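PDB 3K2G: resiniferatoxin-binding, phosphotriesterase-related protein from Rhodobacter sphaeroides 2.4.1, which binds two zinc ions per subunit in a TIM barrel of the phosphotriesterase family and probably acts as a phosphoric diester hydrolase. Local coordinates for residues Ile111-Val116 against Ala170-Ile175; Asp152-Ile157 against Gln199-Leu204; Lys190-Ala195 against His218-Leu223. One frame throughout, in Å; residues are numbered along the deposited sequence.

Contact 1: residues Ile111-Val116 against Ala170-Ile175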
# COMPACT_ATOMS: atom_id res chain seq x y z
N ILE B 111 -14.31 -38.04 -5.06
CA ILE B 111 -13.01 -37.99 -4.40
C ILE B 111 -12.80 -38.96 -3.24
O ILE B 111 -11.87 -38.78 -2.45
CB ILE B 111 -12.67 -36.55 -3.92
CG1 ILE B 111 -13.80 -35.98 -3.07
CG2 ILE B 111 -12.38 -35.66 -5.13
CD1 ILE B 111 -13.51 -34.58 -2.52
N GLY B 112 -13.65 -39.97 -3.12
CA GLY B 112 -13.47 -40.98 -2.08
C GLY B 112 -14.20 -40.93 -0.75
O GLY B 112 -13.66 -41.41 0.25
N ARG B 113 -15.41 -40.40 -0.72
CA ARG B 113 -16.15 -40.34 0.54
C ARG B 113 -16.48 -41.76 1.00
O ARG B 113 -16.97 -42.57 0.21
CB ARG B 113 -17.44 -39.53 0.37
CG ARG B 113 -18.25 -39.38 1.65
CD ARG B 113 -19.57 -38.67 1.41
NE ARG B 113 -20.41 -39.37 0.43
CZ ARG B 113 -21.64 -39.00 0.10
NH1 ARG B 113 -22.19 -37.92 0.66
NH2 ARG B 113 -22.33 -39.69 -0.80
N ASP B 114 -16.22 -42.06 2.27
CA ASP B 114 -16.48 -43.38 2.81
C ASP B 114 -16.92 -43.34 4.28
O ASP B 114 -16.10 -43.24 5.18
CB ASP B 114 -15.23 -44.26 2.70
CG ASP B 114 -15.52 -45.73 2.93
OD1 ASP B 114 -16.29 -46.05 3.86
OD2 ASP B 114 -14.96 -46.56 2.19
N PRO B 115 -18.24 -43.43 4.53
CA PRO B 115 -18.76 -43.39 5.90
C PRO B 115 -18.27 -44.53 6.79
O PRO B 115 -18.19 -44.38 8.01
CB PRO B 115 -20.28 -43.42 5.69
CG PRO B 115 -20.44 -44.14 4.40
CD PRO B 115 -19.33 -43.57 3.55
N VAL B 116 -17.95 -45.67 6.19
CA VAL B 116 -17.47 -46.80 6.97
C VAL B 116 -16.13 -46.44 7.61
O VAL B 116 -15.93 -46.63 8.81
CB VAL B 116 -17.28 -48.05 6.09
CG1 VAL B 116 -16.78 -49.20 6.94
CG2 VAL B 116 -18.59 -48.41 5.41
N ALA B 170 -25.57 -43.90 7.98
CA ALA B 170 -24.85 -42.71 8.40
C ALA B 170 -25.42 -41.56 7.57
O ALA B 170 -25.57 -41.68 6.36
CB ALA B 170 -23.36 -42.86 8.14
N ARG B 171 -25.76 -40.46 8.23
CA ARG B 171 -26.32 -39.32 7.53
C ARG B 171 -25.34 -38.15 7.49
O ARG B 171 -24.46 -38.04 8.35
CB ARG B 171 -27.64 -38.92 8.18
CG ARG B 171 -28.72 -39.98 7.98
CD ARG B 171 -30.01 -39.64 8.68
NE ARG B 171 -29.92 -39.81 10.12
CZ ARG B 171 -30.93 -39.60 10.96
NH1 ARG B 171 -32.10 -39.21 10.50
NH2 ARG B 171 -30.76 -39.79 12.27
N ILE B 172 -25.47 -37.29 6.48
CA ILE B 172 -24.57 -36.15 6.34
C ILE B 172 -24.94 -35.03 7.29
O ILE B 172 -26.09 -34.91 7.71
CB ILE B 172 -24.58 -35.61 4.89
CG1 ILE B 172 -25.99 -35.16 4.50
CG2 ILE B 172 -24.07 -36.69 3.94
CD1 ILE B 172 -26.06 -34.50 3.13
N GLY B 173 -23.96 -34.21 7.63
CA GLY B 173 -24.19 -33.11 8.55
C GLY B 173 -23.87 -31.78 7.91
O GLY B 173 -24.06 -30.71 8.49
N LEU B 174 -23.36 -31.86 6.69
CA LEU B 174 -22.99 -30.68 5.93
C LEU B 174 -23.14 -31.04 4.47
O LEU B 174 -22.98 -32.20 4.09
CB LEU B 174 -21.54 -30.26 6.24
CG LEU B 174 -20.67 -29.68 5.12
CD1 LEU B 174 -19.98 -28.44 5.60
CD2 LEU B 174 -19.65 -30.72 4.67
N ILE B 175 -23.46 -30.05 3.65
CA ILE B 175 -23.61 -30.28 2.23
C ILE B 175 -22.33 -29.83 1.57
O ILE B 175 -22.14 -28.63 1.35
CB ILE B 175 -24.74 -29.42 1.63
CG1 ILE B 175 -26.08 -29.81 2.27
CG2 ILE B 175 -24.76 -29.58 0.11
CD1 ILE B 175 -27.29 -29.15 1.65

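Contact 2: residues Asp152-Ile157 against Gln199-Leu204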
# COMPACT_ATOMS: atom_id res chain seq x y z
N ASP B 152 -32.29 -33.54 -9.31
CA ASP B 152 -31.94 -34.93 -9.00
C ASP B 152 -30.77 -34.93 -8.03
O ASP B 152 -30.69 -35.76 -7.12
CB ASP B 152 -31.57 -35.69 -10.28
CG ASP B 152 -32.70 -35.76 -11.28
OD1 ASP B 152 -33.84 -36.11 -10.88
OD2 ASP B 152 -32.46 -35.47 -12.47
N ILE B 153 -29.85 -33.99 -8.22
CA ILE B 153 -28.69 -33.87 -7.34
C ILE B 153 -29.16 -33.45 -5.95
O ILE B 153 -28.67 -33.96 -4.94
CB ILE B 153 -27.68 -32.84 -7.89
CG1 ILE B 153 -27.03 -33.39 -9.16
CG2 ILE B 153 -26.62 -32.51 -6.84
CD1 ILE B 153 -26.13 -32.43 -9.88
N ALA B 154 -30.12 -32.53 -5.91
CA ALA B 154 -30.66 -32.07 -4.64
C ALA B 154 -31.33 -33.26 -3.95
O ALA B 154 -31.17 -33.46 -2.75
CB ALA B 154 -31.67 -30.95 -4.87
N ASP B 155 -32.07 -34.06 -4.73
CA ASP B 155 -32.74 -35.23 -4.18
C ASP B 155 -31.74 -36.21 -3.55
O ASP B 155 -31.99 -36.77 -2.48
CB ASP B 155 -33.56 -35.96 -5.26
CG ASP B 155 -34.76 -35.16 -5.73
OD1 ASP B 155 -35.24 -34.29 -4.97
OD2 ASP B 155 -35.24 -35.40 -6.86
N GLU B 156 -30.59 -36.41 -4.20
CA GLU B 156 -29.59 -37.33 -3.67
C GLU B 156 -29.09 -36.84 -2.32
O GLU B 156 -28.93 -37.62 -1.39
CB GLU B 156 -28.39 -37.46 -4.62
CG GLU B 156 -28.75 -37.90 -6.02
CD GLU B 156 -27.53 -38.18 -6.89
OE1 GLU B 156 -26.54 -37.42 -6.82
OE2 GLU B 156 -27.57 -39.17 -7.66
N ILE B 157 -28.84 -35.54 -2.24
CA ILE B 157 -28.34 -34.93 -1.01
C ILE B 157 -29.37 -35.01 0.12
O ILE B 157 -29.02 -35.27 1.27
CB ILE B 157 -27.93 -33.45 -1.26
CG1 ILE B 157 -26.72 -33.42 -2.20
CG2 ILE B 157 -27.60 -32.76 0.05
CD1 ILE B 157 -26.32 -32.03 -2.66
N GLN B 199 -29.77 -27.18 0.24
CA GLN B 199 -29.54 -26.39 1.44
C GLN B 199 -30.89 -25.89 1.95
O GLN B 199 -31.16 -25.91 3.15
CB GLN B 199 -28.61 -25.22 1.14
CG GLN B 199 -27.96 -24.56 2.36
CD GLN B 199 -28.95 -23.78 3.21
OE1 GLN B 199 -29.71 -22.96 2.69
NE2 GLN B 199 -28.92 -24.01 4.52
N VAL B 200 -31.74 -25.43 1.03
CA VAL B 200 -33.06 -24.93 1.41
C VAL B 200 -33.93 -26.07 1.96
O VAL B 200 -34.58 -25.92 2.99
CB VAL B 200 -33.79 -24.29 0.20
CG1 VAL B 200 -35.20 -23.86 0.60
CG2 VAL B 200 -32.99 -23.09 -0.30
N ARG B 201 -33.92 -27.20 1.27
CA ARG B 201 -34.74 -28.34 1.69
C ARG B 201 -34.31 -29.02 2.99
O ARG B 201 -35.15 -29.34 3.83
CB ARG B 201 -34.81 -29.36 0.55
CG ARG B 201 -35.49 -28.81 -0.70
CD ARG B 201 -35.24 -29.67 -1.94
NE ARG B 201 -35.77 -31.03 -1.81
CZ ARG B 201 -35.59 -31.99 -2.72
NH1 ARG B 201 -34.88 -31.74 -3.82
NH2 ARG B 201 -36.10 -33.20 -2.53
N THR B 202 -33.00 -29.22 3.19
CA THR B 202 -32.51 -29.89 4.40
C THR B 202 -32.17 -28.95 5.55
O THR B 202 -32.17 -29.35 6.72
CB THR B 202 -31.25 -30.74 4.10
OG1 THR B 202 -30.17 -29.89 3.71
CG2 THR B 202 -31.54 -31.73 2.99
N GLY B 203 -31.86 -27.69 5.24
CA GLY B 203 -31.51 -26.75 6.28
C GLY B 203 -30.10 -26.97 6.81
O GLY B 203 -29.73 -26.44 7.86
N LEU B 204 -29.32 -27.76 6.09
CA LEU B 204 -27.93 -28.04 6.48
C LEU B 204 -26.98 -27.00 5.91
O LEU B 204 -27.29 -26.35 4.90
CB LEU B 204 -27.50 -29.42 5.98
CG LEU B 204 -28.05 -30.66 6.68
CD1 LEU B 204 -27.55 -31.93 5.98
CD2 LEU B 204 -27.60 -30.64 8.14

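Contact 3: residues Lys190-Ala195 against His218-Leu223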
# COMPACT_ATOMS: atom_id res chain seq x y z
N LYS B 190 -24.67 -26.49 -12.38
CA LYS B 190 -25.82 -27.35 -12.12
C LYS B 190 -25.62 -28.01 -10.76
O LYS B 190 -26.55 -28.11 -9.96
CB LYS B 190 -25.94 -28.43 -13.19
CG LYS B 190 -27.15 -29.34 -13.02
CD LYS B 190 -27.10 -30.52 -13.99
CE LYS B 190 -25.92 -31.42 -13.68
NZ LYS B 190 -25.75 -32.50 -14.69
N SER B 191 -24.40 -28.47 -10.53
CA SER B 191 -24.06 -29.12 -9.27
C SER B 191 -24.32 -28.17 -8.10
O SER B 191 -24.95 -28.55 -7.11
CB SER B 191 -22.58 -29.53 -9.29
OG SER B 191 -22.16 -29.97 -8.01
N LEU B 192 -23.83 -26.94 -8.22
CA LEU B 192 -24.00 -25.94 -7.17
C LEU B 192 -25.46 -25.56 -6.95
O LEU B 192 -25.88 -25.34 -5.82
CB LEU B 192 -23.18 -24.69 -7.49
CG LEU B 192 -23.22 -23.60 -6.40
CD1 LEU B 192 -22.73 -24.18 -5.09
CD2 LEU B 192 -22.37 -22.41 -6.82
N ARG B 193 -26.23 -25.48 -8.03
CA ARG B 193 -27.65 -25.15 -7.92
C ARG B 193 -28.38 -26.25 -7.17
O ARG B 193 -29.24 -25.98 -6.33
CB ARG B 193 -28.27 -24.95 -9.31
CG ARG B 193 -27.80 -23.70 -10.04
CD ARG B 193 -28.56 -23.49 -11.34
NE ARG B 193 -28.17 -22.25 -12.03
CZ ARG B 193 -28.42 -21.03 -11.58
NH1 ARG B 193 -29.05 -20.85 -10.43
NH2 ARG B 193 -28.03 -19.97 -12.28
N GLY B 194 -28.04 -27.50 -7.48
CA GLY B 194 -28.68 -28.62 -6.80
C GLY B 194 -28.30 -28.62 -5.33
O GLY B 194 -29.12 -28.96 -4.46
N ALA B 195 -27.06 -28.24 -5.04
CA ALA B 195 -26.60 -28.19 -3.66
C ALA B 195 -27.34 -27.09 -2.89
O ALA B 195 -27.74 -27.29 -1.75
CB ALA B 195 -25.10 -27.94 -3.62
N HIS B 218 -18.13 -13.95 -5.41
CA HIS B 218 -19.37 -13.19 -5.48
C HIS B 218 -20.35 -13.82 -6.47
O HIS B 218 -21.56 -13.79 -6.25
CB HIS B 218 -19.10 -11.72 -5.84
CG HIS B 218 -18.71 -10.88 -4.66
ND1 HIS B 218 -19.59 -10.58 -3.64
CD2 HIS B 218 -17.54 -10.29 -4.32
CE1 HIS B 218 -18.98 -9.86 -2.73
NE2 HIS B 218 -17.73 -9.66 -3.12
N ARG B 219 -19.84 -14.39 -7.56
CA ARG B 219 -20.72 -15.05 -8.53
C ARG B 219 -21.30 -16.30 -7.88
O ARG B 219 -22.46 -16.67 -8.13
CB ARG B 219 -19.94 -15.43 -9.80
CG ARG B 219 -20.78 -16.23 -10.79
CD ARG B 219 -20.01 -16.64 -12.04
NE ARG B 219 -20.82 -17.48 -12.91
CZ ARG B 219 -20.38 -18.08 -14.01
NH1 ARG B 219 -19.11 -17.94 -14.38
NH2 ARG B 219 -21.20 -18.83 -14.74
N VAL B 220 -20.50 -16.96 -7.06
CA VAL B 220 -20.93 -18.17 -6.35
C VAL B 220 -22.06 -17.82 -5.40
O VAL B 220 -23.09 -18.48 -5.38
CB VAL B 220 -19.77 -18.82 -5.53
CG1 VAL B 220 -20.34 -19.74 -4.44
CG2 VAL B 220 -18.87 -19.63 -6.44
N LEU B 221 -21.86 -16.76 -4.60
CA LEU B 221 -22.89 -16.34 -3.65
C LEU B 221 -24.14 -15.85 -4.36
O LEU B 221 -25.26 -16.03 -3.86
CB LEU B 221 -22.35 -15.25 -2.71
CG LEU B 221 -21.26 -15.69 -1.74
CD1 LEU B 221 -20.93 -14.54 -0.78
CD2 LEU B 221 -21.72 -16.93 -0.95
N ASP B 222 -23.97 -15.22 -5.52
CA ASP B 222 -25.11 -14.73 -6.29
C ASP B 222 -26.00 -15.92 -6.65
O ASP B 222 -27.23 -15.84 -6.57
CB ASP B 222 -24.65 -14.05 -7.59
CG ASP B 222 -24.13 -12.63 -7.37
OD1 ASP B 222 -24.14 -12.14 -6.22
OD2 ASP B 222 -23.71 -12.00 -8.37
N LEU B 223 -25.38 -17.03 -7.04
CA LEU B 223 -26.12 -18.23 -7.41
C LEU B 223 -26.78 -18.87 -6.20
O LEU B 223 -27.96 -19.25 -6.24
CB LEU B 223 -25.18 -19.21 -8.11
CG LEU B 223 -25.79 -20.54 -8.57
CD1 LEU B 223 -24.96 -21.13 -9.69
CD2 LEU B 223 -25.89 -21.50 -7.39

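Contact 1: residues Ile111-Val116 against Ala170-Ile175
R113 reaches I172 with a single nitrogen, meeting it at a slant, while its other bonds go to groups beyond the two segments. The R113 side chain leaves the backbone with CG anti to its own N (chi1 -178°), and CB, CG and CD carry it straight across toward the 170-175 segment without yet touching that segment. Past CD the chain turns: a bend at chi3 (59°) swings NE and CZ round and brings NH1 up to I172. There NH1 lies 4.0 Å from I172 CG2, the methyl approaching the guanidinium obliquely. NH1 itself donates to the carbonyl oxygen of G132, and NH2 ends in a salt bridge with E160. Because I172 also makes a backbone hydrogen bond with E160, one residue of helix 150-162 holds both sides of the contact.

The setting is a TIM barrel, in which 111-116 leads into helix 115-125, while the loop segment 170-175 runs up to strand 175-178. M131 of strand 128-131 is a shared neighbour, touched by the side chains of R113, P115, A170 and I172. The second crossing point is small and apolar: P115 CB faces A170 CB at 4.0 Å, where the pyrrolidine ring and the alanine methyl project toward each other. P115 opens helix 115-125, and D114 before it is the N-cap. D114 OD1 takes a weak bond from V116 N at 2.9 Å, with a strongly bent N-H...O angle of 122°, and accepts a further one from K117 N. At the other end of the same segment, I111 belongs to the pocket that holds the bound dithiol, while the R113 side chain lies about 8 Å from that of the zinc ligand H36.

Contact 2: residues Asp152-Ile157 against Gln199-Leu204
R201 sets CG beside its backbone N and anti to the carbonyl carbon (chi1 -63°), then bends at chi3, and the guanidinium so delivered meets D155, whose own chi1 (-69°) turns a carboxylate from the outer side of helix 150-162 back to it. The salt bridge is end-on and falls on a single oxygen: NH1 and NH2 of R201 each lie 2.8 Å from D155 OD1. The two bonds are similarly bent, and both keep OD1 practically in the guanidinium plane. They reach that oxygen differently, however. NH2 arrives nearly along the C-O direction, whereas NH1 comes from the anti side, tilted out of the carboxylate plane; the two flat groups stand almost perpendicular, 83° apart. A154 CB packs against R201 NH1 at 3.5 Å, and the carbonyl oxygen A154 O lies over one face of the guanidinium.

Helix 186-202 ends here, with G203 adopting positive phi. T202 OG1 accepts from L204 N at 3.3 Å, an ST turn, and Q199 NE2 donates to L204 O at 2.9 Å, so the turn out of the helix is tied down by two side chains. With D155 on NH1 and NH2 and E5, near the N terminus, on NE, the positive charge of R201 is shared by two acids, and the paired N-H groups on OD1 would be expected to favour the ionised form of D155.

Contact 3: residues Lys190-Ala195 against His218-Leu223
Consecutive outer helices of the TIM barrel, 186-202 and 217-226, pack here through L192, R193, V220 and L223, and the strand that joins them in sequence, 206-208, lies on the inner side. The short helical segments cross at -48° with their axes 10.7 Å apart. L223 carries most of the contact. Its CB bond is directed at the neighbouring helix, and a chi1 of 180°, placing CG opposite the backbone N, carries the two methyls out to L192 and R193. L223 and L192 slide past each other in opposite directions, CD2 of L223 coming to 3.5 Å from L192 CG, a close fit. CD1 of L223 lies mainly against R193, 3.8 Å from R193 CG and 3.9 Å from the plane of the guanidinium, over the centre of one face.

R193 is extended from CG to NE and then turned at its last torsion (chi4 -67°), so the flat head lies across L223 with NH1 3.8 Å from L223 CG. A face laid on leucine leaves the N-H edges for acids: NH1 pairs with E227, NH2 with E226 and NE with E189. The apolar layer is widened by L192 CD2, which meets V220 CG1 at 4.1 Å.

L192 and V220 both go on to touch V208 of strand 206-208, and L192 also touches I178 of strand 175-178, so the interface continues into the layer between helices and barrel wall. On the far flank, L221 and H218 pack on L252 of helix 246-255, and H218 also reaches Q254 of the second subunit.

How the contacts relate
Read from the N terminus, the three contacts form an overlapping chain. Contact 1 closes the span from 111-116 to 170-175; before it ends, 152-157 has already opened contact 2, which closes at 199-204. Contact 3 opens at 190-195, inside that second span, and closes at 218-223. Contacts 1 and 2 therefore cross, as do 2 and 3, while 1 and 3 follow in series. Helix 186-202 serves both contacts 2 and 3, and A154 CB packs on G194 O between them. I175 links all three, its CD1 touching Q199 N and A195 O. Together they tie successive outer helices and the loop before strand 175-178 into a continuous run of packing.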